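Xylan esterase, putative, AXE2C (Cellvibrio japonicus, PDB 2WAA) removes acetyl groups from plant cell wall polysaccharides, deacetylating xylan and glucomannan as a family 2 carbohydrate esterase. Local coordinates at residues S50-E55 / E87-P92; D66-N71 / R98-H103; G168-K173 / Q321-A326. All blocks are in the same frame, centred on the assembly; numbering follows the deposited sequence. Where two conformers were deposited one is given.

Contact 1 of 3, residues S50-E55 / E87-P92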
ATOM      1  N   SER A  50      10.899 -23.966  16.105  1.00 10.96           N
ATOM      2  CA  SER A  50      11.923 -23.223  16.829  1.00 11.47           C
ATOM      3  C   SER A  50      12.677 -22.203  15.959  1.00 11.58           C
ATOM      4  O   SER A  50      13.345 -21.339  16.503  1.00 11.14           O
ATOM      5  CB  SER A  50      12.937 -24.215  17.447  1.00 11.67           C
ATOM      6  OG  SER A  50      13.647 -24.939  16.404  1.00 10.51           O
ATOM      7  N   ARG A  51      12.618 -22.333  14.631  1.00 10.83           N
ATOM      8  CA  ARG A  51      13.336 -21.400  13.770  1.00  9.92           C
ATOM      9  C   ARG A  51      12.609 -21.303  12.436  1.00 10.34           C
ATOM     10  O   ARG A  51      12.051 -22.308  11.921  1.00  9.67           O
ATOM     11  CB  ARG A  51      14.810 -21.844  13.535  1.00  8.85           C
ATOM     12  CG  ARG A  51      15.661 -20.803  12.816  1.00 11.32           C
ATOM     13  CD  ARG A  51      17.167 -21.207  12.732  1.00 17.89           C
ATOM     14  NE  ARG A  51      17.956 -20.066  12.288  1.00 20.31           N
ATOM     15  CZ  ARG A  51      18.732 -20.074  11.211  1.00 24.46           C
ATOM     16  NH1 ARG A  51      18.868 -21.182  10.497  1.00 25.07           N
ATOM     17  NH2 ARG A  51      19.379 -18.971  10.843  1.00 23.79           N
ATOM     18  N   LEU A  52      12.572 -20.089  11.889  1.00  9.81           N
ATOM     19  CA  LEU A  52      11.975 -19.874  10.565  1.00  9.21           C
ATOM     20  C   LEU A  52      12.854 -18.907   9.785  1.00  8.62           C
ATOM     21  O   LEU A  52      13.263 -17.844  10.305  1.00 10.21           O
ATOM     22  CB  LEU A  52      10.542 -19.349  10.691  1.00  9.09           C
ATOM     23  CG  LEU A  52       9.764 -19.188   9.361  1.00  8.96           C
ATOM     24  CD1 LEU A  52       9.410 -20.567   8.744  1.00  9.27           C
ATOM     25  CD2 LEU A  52       8.473 -18.361   9.641  1.00  4.74           C
ATOM     26  N   THR A  53      13.223 -19.299   8.557  1.00  7.89           N
ATOM     27  CA  THR A  53      14.033 -18.450   7.693  1.00  8.14           C
ATOM     28  C   THR A  53      13.317 -18.272   6.359  1.00  7.90           C
ATOM     29  O   THR A  53      12.493 -19.098   5.970  1.00  8.88           O
ATOM     30  CB  THR A  53      15.491 -18.982   7.410  1.00  8.06           C
ATOM     31  OG1 THR A  53      15.418 -20.205   6.649  1.00  9.04           O
ATOM     32  CG2 THR A  53      16.253 -19.231   8.719  1.00  8.36           C
ATOM     33  N   ALA A  54      13.670 -17.204   5.659  1.00  7.64           N
ATOM     34  CA  ALA A  54      13.130 -16.949   4.326  1.00  7.34           C
ATOM     35  C   ALA A  54      14.256 -16.631   3.353  1.00  8.03           C
ATOM     36  O   ALA A  54      15.217 -15.952   3.718  1.00  9.43           O
ATOM     37  CB  ALA A  54      12.218 -15.766   4.413  1.00  7.35           C
ATOM     38  N   GLU A  55      14.112 -17.077   2.107  1.00  6.65           N
ATOM     39  CA  GLU A  55      15.048 -16.683   1.053  1.00  7.87           C
ATOM     40  C   GLU A  55      14.458 -15.439   0.364  1.00  8.30           C
ATOM     41  O   GLU A  55      13.351 -15.526  -0.223  1.00  8.39           O
ATOM     42  CB  GLU A  55      15.183 -17.811   0.037  1.00  7.48           C
ATOM     43  CG  GLU A  55      15.878 -19.050   0.643  1.00  7.70           C
ATOM     44  CD  GLU A  55      17.215 -18.712   1.261  1.00  7.77           C
ATOM     45  OE1 GLU A  55      18.028 -18.054   0.588  1.00  6.83           O
ATOM     46  OE2 GLU A  55      17.480 -19.158   2.399  1.00 11.42           O
ATOM     47  N   GLU A  87      16.741 -14.615   8.626  1.00 11.21           N
ATOM     48  CA  GLU A  87      16.187 -15.288   9.805  1.00 12.26           C
ATOM     49  C   GLU A  87      15.000 -14.486  10.318  1.00 12.15           C
ATOM     50  O   GLU A  87      15.136 -13.280  10.571  1.00 12.83           O
ATOM     51  CB  GLU A  87      17.237 -15.365  10.926  1.00 13.43           C
ATOM     52  CG  GLU A  87      16.700 -16.199  12.123  1.00 16.39           C
ATOM     53  CD  GLU A  87      17.780 -16.395  13.191  1.00 19.68           C
ATOM     54  OE1 GLU A  87      18.506 -17.399  13.094  1.00 19.89           O
ATOM     55  OE2 GLU A  87      17.889 -15.549  14.089  1.00 18.33           O
ATOM     56  N   LEU A  88      13.839 -15.126  10.427  1.00  9.93           N
ATOM     57  CA  LEU A  88      12.646 -14.442  10.886  1.00  9.04           C
ATOM     58  C   LEU A  88      12.521 -14.612  12.388  1.00  9.05           C
ATOM     59  O   LEU A  88      12.276 -13.636  13.096  1.00 10.30           O
ATOM     60  CB  LEU A  88      11.395 -14.990  10.157  1.00  7.06           C
ATOM     61  CG  LEU A  88      11.416 -14.788   8.610  1.00  6.27           C
ATOM     62  CD1 LEU A  88      10.221 -15.477   7.966  1.00  6.42           C
ATOM     63  CD2 LEU A  88      11.516 -13.313   8.202  1.00  8.58           C
ATOM     64  N   PHE A  89      12.723 -15.823  12.890  1.00  8.35           N
ATOM     65  CA  PHE A  89      12.821 -16.005  14.347  1.00  9.09           C
ATOM     66  C   PHE A  89      13.657 -17.235  14.657  1.00  9.70           C
ATOM     67  O   PHE A  89      13.874 -18.080  13.794  1.00 10.04           O
ATOM     68  CB  PHE A  89      11.418 -16.084  15.014  1.00  7.77           C
ATOM     69  CG  PHE A  89      10.710 -17.412  14.843  1.00  6.91           C
ATOM     70  CD1 PHE A  89      11.020 -18.521  15.632  1.00  7.45           C
ATOM     71  CD2 PHE A  89       9.665 -17.523  13.939  1.00  9.24           C
ATOM     72  CE1 PHE A  89      10.296 -19.752  15.493  1.00  8.41           C
ATOM     73  CE2 PHE A  89       8.955 -18.708  13.782  1.00  9.31           C
ATOM     74  CZ  PHE A  89       9.266 -19.834  14.567  1.00  7.55           C
ATOM     75  N   HIS A  90      14.139 -17.304  15.883  1.00  9.84           N
ATOM     76  CA  HIS A  90      14.859 -18.446  16.352  1.00 11.53           C
ATOM     77  C   HIS A  90      14.776 -18.461  17.883  1.00 12.34           C
ATOM     78  O   HIS A  90      15.126 -17.450  18.524  1.00 12.31           O
ATOM     79  CB  HIS A  90      16.331 -18.290  15.953  1.00 13.44           C
ATOM     80  CG  HIS A  90      17.154 -19.473  16.341  1.00 16.03           C
ATOM     81  ND1 HIS A  90      18.529 -19.430  16.460  1.00 23.92           N
ATOM     82  CD2 HIS A  90      16.782 -20.732  16.670  1.00 18.65           C
ATOM     83  CE1 HIS A  90      18.971 -20.626  16.813  1.00 25.02           C
ATOM     84  NE2 HIS A  90      17.932 -21.434  16.948  1.00 24.06           N
ATOM     85  N   PHE A  91      14.287 -19.567  18.434  1.00 12.03           N
ATOM     86  CA  PHE A  91      14.259 -19.796  19.884  1.00 13.20           C
ATOM     87  C   PHE A  91      14.924 -21.142  20.138  1.00 15.70           C
ATOM     88  O   PHE A  91      15.016 -21.969  19.256  1.00 15.01           O
ATOM     89  CB  PHE A  91      12.818 -19.849  20.367  1.00 12.18           C
ATOM     90  CG  PHE A  91      12.083 -18.587  20.102  1.00 13.34           C
ATOM     91  CD1 PHE A  91      12.406 -17.436  20.796  1.00 14.57           C
ATOM     92  CD2 PHE A  91      11.116 -18.529  19.095  1.00 14.19           C
ATOM     93  CE1 PHE A  91      11.756 -16.241  20.501  1.00 14.57           C
ATOM     94  CE2 PHE A  91      10.449 -17.348  18.806  1.00 11.55           C
ATOM     95  CZ  PHE A  91      10.765 -16.194  19.523  1.00 14.15           C
ATOM     96  N   PRO A  92      15.404 -21.377  21.361  1.00 16.49           N
ATOM     97  CA  PRO A  92      15.959 -22.715  21.643  1.00 17.11           C
ATOM     98  C   PRO A  92      14.929 -23.835  21.593  1.00 17.34           C
ATOM     99  O   PRO A  92      15.290 -24.972  21.266  1.00 19.07           O
ATOM    100  CB  PRO A  92      16.484 -22.591  23.073  1.00 17.08           C
ATOM    101  CG  PRO A  92      16.579 -21.139  23.347  1.00 17.89           C
ATOM    102  CD  PRO A  92      15.511 -20.466  22.508  1.00 16.74           C
TER
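R51 and E87 form a salt bridge across the antiparallel strands 51-58 and 84-91. NE and NH2 of R51 grip OE1 of E87 side-on, with NE at 2.8 Å. OE1 lies at the edge of the guanidinium, in its plane. The two nitrogens approach OE1 on its anti side, from opposite faces of the carboxylate plane. The two flat groups stand almost perpendicular, 87° apart. R51 can reach this far because its chain runs extended from CG to NE, with CG anti to the backbone N (chi1 -171°). CG2 of T53 sits under the centre of the guanidinium. CD of R51 lies over one face of the H90 ring, a CH-pi contact.

The backbone is satisfied in an irregular way. The N of L52 donates to O of F89 at 3.1 Å. The O of L52 accepts twice: strongly from N of L88 at 2.8 Å, and weakly from N of F89. The register slips by one residue here. Further on, N of F91 donates to O of S50 at 2.8 Å. On their other side S50 and R51 bond to the backbone of T120. O of E87 and O of L88 are hydrogen-bonded to a glycerol, probably from the crystallisation liquor.

The side chains of L52 and F89 share a face. CB of L52 packs on CE2 of F89 at 3.5 Å, and N of L52 lies over the centre of that ring. CD2 of L52 meets CD1 of L88 at 3.8 Å. V99 of strand 94-103 and V47 of strand 42-48 add to this packing.

Two classic beta bulges shape the pair: L88 and F89 face L52, and S50 and R51 face T120. The arrangement belongs to the antiparallel beta-sandwich of the CE2 N-terminal domain.

Contact 2 of 3, residues D66-N71 / R98-H103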
ATOM      1  N   ASP A  66       9.487  -4.877   7.133  1.00  7.00           N
ATOM      2  CA  ASP A  66       9.346  -5.114   8.579  1.00  7.88           C
ATOM      3  C   ASP A  66       9.052  -6.592   8.813  1.00  8.32           C
ATOM      4  O   ASP A  66       8.341  -7.219   8.034  1.00  8.21           O
ATOM      5  CB  ASP A  66       8.155  -4.326   9.172  1.00  7.82           C
ATOM      6  CG  ASP A  66       8.515  -2.839   9.459  1.00 12.30           C
ATOM      7  OD1 ASP A  66       9.658  -2.565   9.869  1.00 16.93           O
ATOM      8  OD2 ASP A  66       7.634  -1.970   9.306  1.00 18.66           O
ATOM      9  N   VAL A  67       9.624  -7.140   9.881  1.00  8.44           N
ATOM     10  CA  VAL A  67       9.354  -8.525  10.250  1.00  8.61           C
ATOM     11  C   VAL A  67       8.789  -8.424  11.671  1.00  8.35           C
ATOM     12  O   VAL A  67       9.368  -7.773  12.517  1.00  7.82           O
ATOM     13  CB  VAL A  67      10.637  -9.385  10.285  1.00  9.21           C
ATOM     14  CG1 VAL A  67      10.269 -10.843  10.784  1.00 10.60           C
ATOM     15  CG2 VAL A  67      11.260  -9.474   8.872  1.00  9.15           C
ATOM     16  N   ILE A  68       7.620  -8.993  11.880  1.00  7.84           N
ATOM     17  CA  ILE A  68       6.969  -8.930  13.196  1.00  9.31           C
ATOM     18  C   ILE A  68       6.674 -10.354  13.670  1.00  8.73           C
ATOM     19  O   ILE A  68       6.001 -11.131  12.982  1.00  8.51           O
ATOM     20  CB  ILE A  68       5.685  -8.120  13.173  1.00  9.30           C
ATOM     21  CG1 ILE A  68       5.953  -6.712  12.583  1.00 11.16           C
ATOM     22  CG2 ILE A  68       5.089  -8.034  14.589  1.00 10.20           C
ATOM     23  CD1 ILE A  68       4.741  -6.060  12.037  1.00 14.98           C
ATOM     24  N   ILE A  69       7.251 -10.704  14.813  1.00  9.63           N
ATOM     25  CA  ILE A  69       7.128 -12.047  15.391  1.00  9.17           C
ATOM     26  C   ILE A  69       6.215 -11.935  16.602  1.00 10.62           C
ATOM     27  O   ILE A  69       6.498 -11.133  17.492  1.00 10.47           O
ATOM     28  CB  ILE A  69       8.472 -12.542  15.865  1.00  8.96           C
ATOM     29  CG1 ILE A  69       9.507 -12.475  14.735  1.00  8.99           C
ATOM     30  CG2 ILE A  69       8.298 -13.984  16.447  1.00  8.53           C
ATOM     31  CD1 ILE A  69       9.078 -13.266  13.491  1.00  7.64           C
ATOM     32  N   ASP A  70       5.094 -12.662  16.591  1.00 10.87           N
ATOM     33  CA  ASP A  70       4.119 -12.580  17.666  1.00 12.54           C
ATOM     34  C   ASP A  70       3.763 -11.120  17.917  1.00 13.94           C
ATOM     35  O   ASP A  70       3.440 -10.376  16.967  1.00 14.05           O
ATOM     36  CB  ASP A  70       4.647 -13.310  18.905  1.00 11.62           C
ATOM     37  CG  ASP A  70       4.913 -14.813  18.608  1.00 12.81           C
ATOM     38  OD1 ASP A  70       4.090 -15.405  17.895  1.00 14.51           O
ATOM     39  OD2 ASP A  70       5.912 -15.375  19.087  1.00 14.25           O
ATOM     40  N   ASN A  71       3.803 -10.676  19.158  1.00 14.26           N
ATOM     41  CA  ASN A  71       3.526  -9.275  19.486  0.50 16.21           C
ATOM     42  C   ASN A  71       4.770  -8.411  19.704  1.00 16.17           C
ATOM     43  O   ASN A  71       4.666  -7.314  20.301  1.00 17.56           O
ATOM     44  CB  ASN A  71       2.659  -9.221  20.756  0.50 16.71           C
ATOM     45  CG  ASN A  71       3.286  -9.946  21.924  0.50 17.79           C
ATOM     46  OD1 ASN A  71       4.011 -10.955  21.762  0.50 22.64           O
ATOM     47  ND2 ASN A  71       3.007  -9.454  23.132  0.50 21.93           N
ATOM     48  N   ARG A  98       3.497 -16.547  15.414  1.00 10.38           N
ATOM     49  CA  ARG A  98       2.870 -15.853  14.296  0.50 10.94           C
ATOM     50  C   ARG A  98       3.963 -14.998  13.669  1.00  9.81           C
ATOM     51  O   ARG A  98       4.725 -14.343  14.384  1.00  9.87           O
ATOM     52  CB  ARG A  98       1.720 -14.960  14.788  0.50 11.61           C
ATOM     53  CG  ARG A  98       1.202 -13.985  13.711  0.50 13.96           C
ATOM     54  CD  ARG A  98      -0.091 -13.234  14.108  0.50 18.41           C
ATOM     55  NE  ARG A  98      -0.695 -12.578  12.939  0.50 19.81           N
ATOM     56  CZ  ARG A  98      -0.143 -11.565  12.276  0.50 20.22           C
ATOM     57  NH1 ARG A  98       1.033 -11.093  12.653  0.50 21.10           N
ATOM     58  NH2 ARG A  98      -0.751 -11.032  11.229  0.50 19.66           N
ATOM     59  N   VAL A  99       4.034 -14.984  12.332  1.00  9.32           N
ATOM     60  CA  VAL A  99       5.118 -14.260  11.646  1.00  7.94           C
ATOM     61  C   VAL A  99       4.526 -13.429  10.523  1.00  8.26           C
ATOM     62  O   VAL A  99       3.732 -13.945   9.735  1.00  7.90           O
ATOM     63  CB  VAL A  99       6.088 -15.263  11.023  1.00  7.95           C
ATOM     64  CG1 VAL A  99       7.196 -14.550  10.281  1.00  9.46           C
ATOM     65  CG2 VAL A  99       6.684 -16.145  12.132  1.00  8.21           C
ATOM     66  N   GLU A 100       4.874 -12.138  10.478  1.00  8.01           N
ATOM     67  CA  GLU A 100       4.376 -11.253   9.415  1.00  9.07           C
ATOM     68  C   GLU A 100       5.563 -10.520   8.781  1.00  9.48           C
ATOM     69  O   GLU A 100       6.467 -10.039   9.508  1.00 10.24           O
ATOM     70  CB  GLU A 100       3.357 -10.199   9.967  1.00  8.59           C
ATOM     71  CG  GLU A 100       2.626  -9.483   8.802  1.00 11.13           C
ATOM     72  CD  GLU A 100       1.530  -8.498   9.273  1.00 18.78           C
ATOM     73  OE1 GLU A 100       1.525  -8.128  10.471  1.00 19.55           O
ATOM     74  OE2 GLU A 100       0.689  -8.086   8.441  1.00 19.48           O
ATOM     75  N   ILE A 101       5.583 -10.469   7.442  1.00  8.43           N
ATOM     76  CA  ILE A 101       6.563  -9.667   6.722  1.00  8.88           C
ATOM     77  C   ILE A 101       5.763  -8.576   6.014  1.00  8.20           C
ATOM     78  O   ILE A 101       4.781  -8.872   5.337  1.00  8.43           O
ATOM     79  CB  ILE A 101       7.335 -10.516   5.701  1.00  9.15           C
ATOM     80  CG1 ILE A 101       8.100 -11.635   6.452  1.00 10.57           C
ATOM     81  CG2 ILE A 101       8.215  -9.652   4.796  1.00 10.39           C
ATOM     82  CD1 ILE A 101       8.634 -12.760   5.521  1.00 11.63           C
ATOM     83  N   ILE A 102       6.168  -7.318   6.192  1.00  7.19           N
ATOM     84  CA  ILE A 102       5.443  -6.213   5.577  1.00  7.67           C
ATOM     85  C   ILE A 102       6.389  -5.446   4.689  1.00  7.59           C
ATOM     86  O   ILE A 102       7.463  -5.014   5.150  1.00  8.01           O
ATOM     87  CB  ILE A 102       4.772  -5.218   6.614  1.00  8.47           C
ATOM     88  CG1 ILE A 102       3.787  -5.934   7.547  1.00 12.78           C
ATOM     89  CG2 ILE A 102       3.936  -4.184   5.881  1.00  9.25           C
ATOM     90  CD1 ILE A 102       4.433  -6.254   8.887  1.00 21.65           C
ATOM     91  N   HIS A 103       6.008  -5.250   3.407  1.00  5.54           N
ATOM     92  CA  HIS A 103       6.850  -4.442   2.525  1.00  6.26           C
ATOM     93  C   HIS A 103       6.735  -2.958   2.941  1.00  6.49           C
ATOM     94  O   HIS A 103       5.630  -2.377   2.903  1.00  6.89           O
ATOM     95  CB  HIS A 103       6.393  -4.638   1.051  1.00  4.31           C
ATOM     96  CG  HIS A 103       7.338  -4.077   0.022  1.00  7.05           C
ATOM     97  ND1 HIS A 103       6.900  -3.528  -1.165  1.00  7.66           N
ATOM     98  CD2 HIS A 103       8.693  -3.962   0.005  1.00  6.79           C
ATOM     99  CE1 HIS A 103       7.943  -3.127  -1.886  1.00  8.31           C
ATOM    100  NE2 HIS A 103       9.042  -3.385  -1.203  1.00  7.86           N
TER
HETATM  101  O   HOH W   1       3.233 -11.270  14.114  1.00 14.06           O
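D66 to I69 pair with V99 to I102 as regular antiparallel strands, their axes 4.8 Å apart at closest approach and their directions 164° apart. The hydrogen-bonded pairs are D66 with I102 and I68 with E100. The N of I68 donates to O of E100 at 2.8 Å, and N of E100 returns a bond to O of I68.

Past I69 the first strand ends, but D70 continues the pairing. Its N donates to O of R98 at 2.8 Å. Its side chain then stands in for a backbone carbonyl: OD1 accepts from N of R98, also at 2.8 Å. This bond is nearly straight and meets the syn side of OD1, 31° out of the carboxylate plane. CG lies beside the backbone N of D70 (chi1 -60°), which turns the carboxylate back to R98. The other oxygen, OD2, is hydrogen-bonded to ND1 of H97.

A water sits between the strands at this end. It lies 3.0 Å from O of I68 and from O of D70, with more acceptors near it than protons. In the conformer given, NH1 of R98 may donate to it.

On the face with V67 and I101, I69 lies alongside V99, and I69 CD1 is 3.9 Å from V99 CG1. L88 and F89 of strand 84-91 pack here. On the other face I68 and E100 run side by side. OD1 of D66 is hydrogen-bonded to S76, and OD2 forms salt bridges with R104 and R164.

This antiparallel pair belongs to one sheet of the N-terminal beta-sandwich, with the face of V67, I69, V99 and I101 turned to the other sheet.

Contact 3 of 3, residues G168-K173 / Q321-A326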
ATOM      1  N   GLY A 168      -3.420   4.996   5.420  1.00  8.49           N
ATOM      2  CA  GLY A 168      -4.232   3.964   4.728  1.00  7.89           C
ATOM      3  C   GLY A 168      -4.262   2.670   5.548  1.00  8.78           C
ATOM      4  O   GLY A 168      -5.331   2.082   5.733  1.00  8.34           O
ATOM      5  N   MET A 169      -3.110   2.266   6.072  1.00  8.71           N
ATOM      6  CA  MET A 169      -3.073   1.046   6.905  1.00  8.53           C
ATOM      7  C   MET A 169      -3.701   1.253   8.291  1.00  9.04           C
ATOM      8  O   MET A 169      -4.407   0.357   8.786  1.00  9.34           O
ATOM      9  CB  MET A 169      -1.682   0.424   6.973  1.00  8.73           C
ATOM     10  CG  MET A 169      -1.115   0.071   5.563  1.00  7.70           C
ATOM     11  SD  MET A 169       0.151  -1.252   5.659  1.00 11.33           S
ATOM     12  CE  MET A 169      -0.838  -2.735   5.507  1.00 12.23           C
ATOM     13  N   LEU A 170      -3.518   2.442   8.876  1.00  8.46           N
ATOM     14  CA  LEU A 170      -4.149   2.726  10.184  1.00  8.82           C
ATOM     15  C   LEU A 170      -5.655   2.769  10.051  1.00  9.15           C
ATOM     16  O   LEU A 170      -6.339   2.267  10.935  1.00  8.83           O
ATOM     17  CB  LEU A 170      -3.684   4.076  10.756  1.00  7.50           C
ATOM     18  CG  LEU A 170      -2.212   4.078  11.138  1.00 12.16           C
ATOM     19  CD1 LEU A 170      -1.829   5.488  11.517  1.00 12.33           C
ATOM     20  CD2 LEU A 170      -1.995   3.120  12.285  1.00 13.27           C
ATOM     21  N   THR A 171      -6.170   3.364   8.955  1.00  8.48           N
ATOM     22  CA  THR A 171      -7.595   3.445   8.695  1.00  9.36           C
ATOM     23  C   THR A 171      -8.201   2.029   8.503  1.00  9.92           C
ATOM     24  O   THR A 171      -9.254   1.735   9.079  1.00  8.86           O
ATOM     25  CB  THR A 171      -7.878   4.340   7.481  1.00  9.12           C
ATOM     26  OG1 THR A 171      -7.409   5.684   7.768  1.00  9.71           O
ATOM     27  CG2 THR A 171      -9.346   4.389   7.166  1.00 10.48           C
ATOM     28  N   ALA A 172      -7.541   1.201   7.689  1.00  7.04           N
ATOM     29  CA  ALA A 172      -7.976  -0.196   7.467  1.00  9.12           C
ATOM     30  C   ALA A 172      -8.018  -0.974   8.778  1.00  9.86           C
ATOM     31  O   ALA A 172      -8.998  -1.700   9.017  1.00 11.49           O
ATOM     32  CB  ALA A 172      -7.078  -0.905   6.457  1.00  8.87           C
ATOM     33  N   LYS A 173      -6.992  -0.822   9.592  1.00  9.66           N
ATOM     34  CA  LYS A 173      -6.947  -1.484  10.924  1.00 11.57           C
ATOM     35  C   LYS A 173      -8.124  -1.024  11.801  1.00 12.27           C
ATOM     36  O   LYS A 173      -8.894  -1.848  12.325  1.00 12.26           O
ATOM     37  CB  LYS A 173      -5.630  -1.179  11.643  1.00 11.70           C
ATOM     38  CG  LYS A 173      -5.508  -1.845  13.009  1.00 16.40           C
ATOM     39  CD  LYS A 173      -4.183  -1.403  13.610  1.00 25.49           C
ATOM     40  CE  LYS A 173      -3.732  -2.350  14.728  1.00 32.09           C
ATOM     41  NZ  LYS A 173      -4.339  -1.866  15.993  1.00 37.64           N
ATOM     42  N   GLN A 321       1.012  13.151  11.965  1.00  9.23           N
ATOM     43  CA  GLN A 321       0.022  13.632  11.019  1.00  9.19           C
ATOM     44  C   GLN A 321      -0.731  12.477  10.326  1.00  8.97           C
ATOM     45  O   GLN A 321      -1.948  12.551  10.120  1.00  8.69           O
ATOM     46  CB  GLN A 321       0.667  14.559  10.013  1.00  8.54           C
ATOM     47  CG  GLN A 321       1.029  15.909  10.704  1.00  9.23           C
ATOM     48  CD  GLN A 321       2.039  16.737   9.966  1.00 10.64           C
ATOM     49  OE1 GLN A 321       2.451  16.421   8.834  1.00 10.52           O
ATOM     50  NE2 GLN A 321       2.474  17.819  10.614  1.00 12.25           N
ATOM     51  N   HIS A 322      -0.020  11.427   9.931  1.00  7.70           N
ATOM     52  CA  HIS A 322      -0.719  10.244   9.387  1.00  7.41           C
ATOM     53  C   HIS A 322      -1.731   9.678  10.385  1.00  8.42           C
ATOM     54  O   HIS A 322      -2.805   9.252  10.016  1.00  8.31           O
ATOM     55  CB  HIS A 322       0.287   9.163   9.001  1.00  7.03           C
ATOM     56  CG  HIS A 322       0.826   9.318   7.613  1.00  5.84           C
ATOM     57  ND1 HIS A 322       0.314   8.633   6.529  1.00  8.40           N
ATOM     58  CD2 HIS A 322       1.834  10.095   7.133  1.00  5.37           C
ATOM     59  CE1 HIS A 322       0.968   8.990   5.430  1.00  9.02           C
ATOM     60  NE2 HIS A 322       1.903   9.878   5.768  1.00  7.97           N
ATOM     61  N   ALA A 323      -1.365   9.633  11.672  1.00  8.00           N
ATOM     62  CA  ALA A 323      -2.311   9.174  12.691  1.00  9.28           C
ATOM     63  C   ALA A 323      -3.529  10.099  12.737  1.00  9.35           C
ATOM     64  O   ALA A 323      -4.673   9.629  12.792  1.00  9.12           O
ATOM     65  CB  ALA A 323      -1.603   9.115  14.075  1.00  8.45           C
ATOM     66  N   ALA A 324      -3.279  11.409  12.634  1.00 10.19           N
ATOM     67  CA  ALA A 324      -4.389  12.382  12.621  1.00  9.83           C
ATOM     68  C   ALA A 324      -5.274  12.154  11.396  1.00  9.06           C
ATOM     69  O   ALA A 324      -6.509  12.247  11.482  1.00 10.20           O
ATOM     70  CB  ALA A 324      -3.868  13.810  12.662  1.00  9.26           C
ATOM     71  N   MET A 325      -4.644  11.862  10.242  1.00  8.08           N
ATOM     72  CA  MET A 325      -5.370  11.702   9.025  1.00  7.71           C
ATOM     73  C   MET A 325      -6.329  10.488   9.135  1.00  8.84           C
ATOM     74  O   MET A 325      -7.476  10.545   8.703  1.00  8.96           O
ATOM     75  CB  MET A 325      -4.382  11.493   7.842  1.00  8.95           C
ATOM     76  CG  MET A 325      -3.588  12.745   7.470  1.00 10.25           C
ATOM     77  SD  MET A 325      -2.318  12.308   6.243  1.00 14.73           S
ATOM     78  CE  MET A 325      -3.285  11.649   4.962  1.00 11.35           C
ATOM     79  N   ALA A 326      -5.864   9.413   9.771  1.00  7.83           N
ATOM     80  CA  ALA A 326      -6.708   8.254   9.917  1.00  9.49           C
ATOM     81  C   ALA A 326      -7.866   8.588  10.849  1.00  8.88           C
ATOM     82  O   ALA A 326      -8.990   8.185  10.596  1.00  9.48           O
ATOM     83  CB  ALA A 326      -5.869   7.046  10.464  1.00  8.54           C
TER
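L170 and A326 meet through their CB atoms, 3.7 Å apart, where helices 167-174 and 319-337 pack together. The short segments cross at -41°, with their axes 8.6 Å apart at closest approach. The nearest CA atoms, those of T171 and A326, are 5.0 Å apart. The methyl group of A326 lets the backbones come this close.

The apolar contacts are few. Besides its CB contact, L170 sends CD1 along the second helix. CD1 lies 3.9 Å from CA of A323 and a little farther from its CB. The chi1 of -67° sets CG of L170 anti to the carbonyl carbon, which carries CD1 to the backbone at A323 and within 4.2 Å of O of H322.

The polar atoms at the interface bond elsewhere. OG1 of T171 rests against A326, 3.4 Å from its CB. This is a van der Waals contact. The hydroxyl is hydrogen-bonded to O of Y167, one turn earlier in its own helix. T171 also packs on L329, T330 and L333, farther along helix 319-337. H322 does connect the two helices, through a residue just before 168-173: its ND1 is hydrogen-bonded to N of Y167. The H322 side chain is about 6 Å from that of H316, inferred to belong to the charge relay system.

No hydrogen bond or salt bridge joins the two segments directly. The chemistry implies plain van der Waals packing, close at A326, whose methyl group meets both L170 and T171. The polar link between the helices is made by H322 and Y167, near the inferred catalytic residues.

In the fold
Contacts 1 and 2 both lie in the CE2 N-terminal region. Contact 3 lies in the SGNH-type esterase region. Contacts 1 and 2 have centres 12 Å apart and alternate along the chain: strand 51-58 is followed by 63-69, and strand 84-91 by 94-103. They belong to different antiparallel sheets, which pack face to face. L88 CD2 meets V67 CG1 at 3.8 Å, and F89 CD2 meets V99 CG2 at 3.7 Å. Contact 3 follows later in the chain. Its centre is 19 Å from that of contact 2 and 31 Å from that of contact 1. Contact 2 therefore sits on the side of the sandwich nearer the esterase domain.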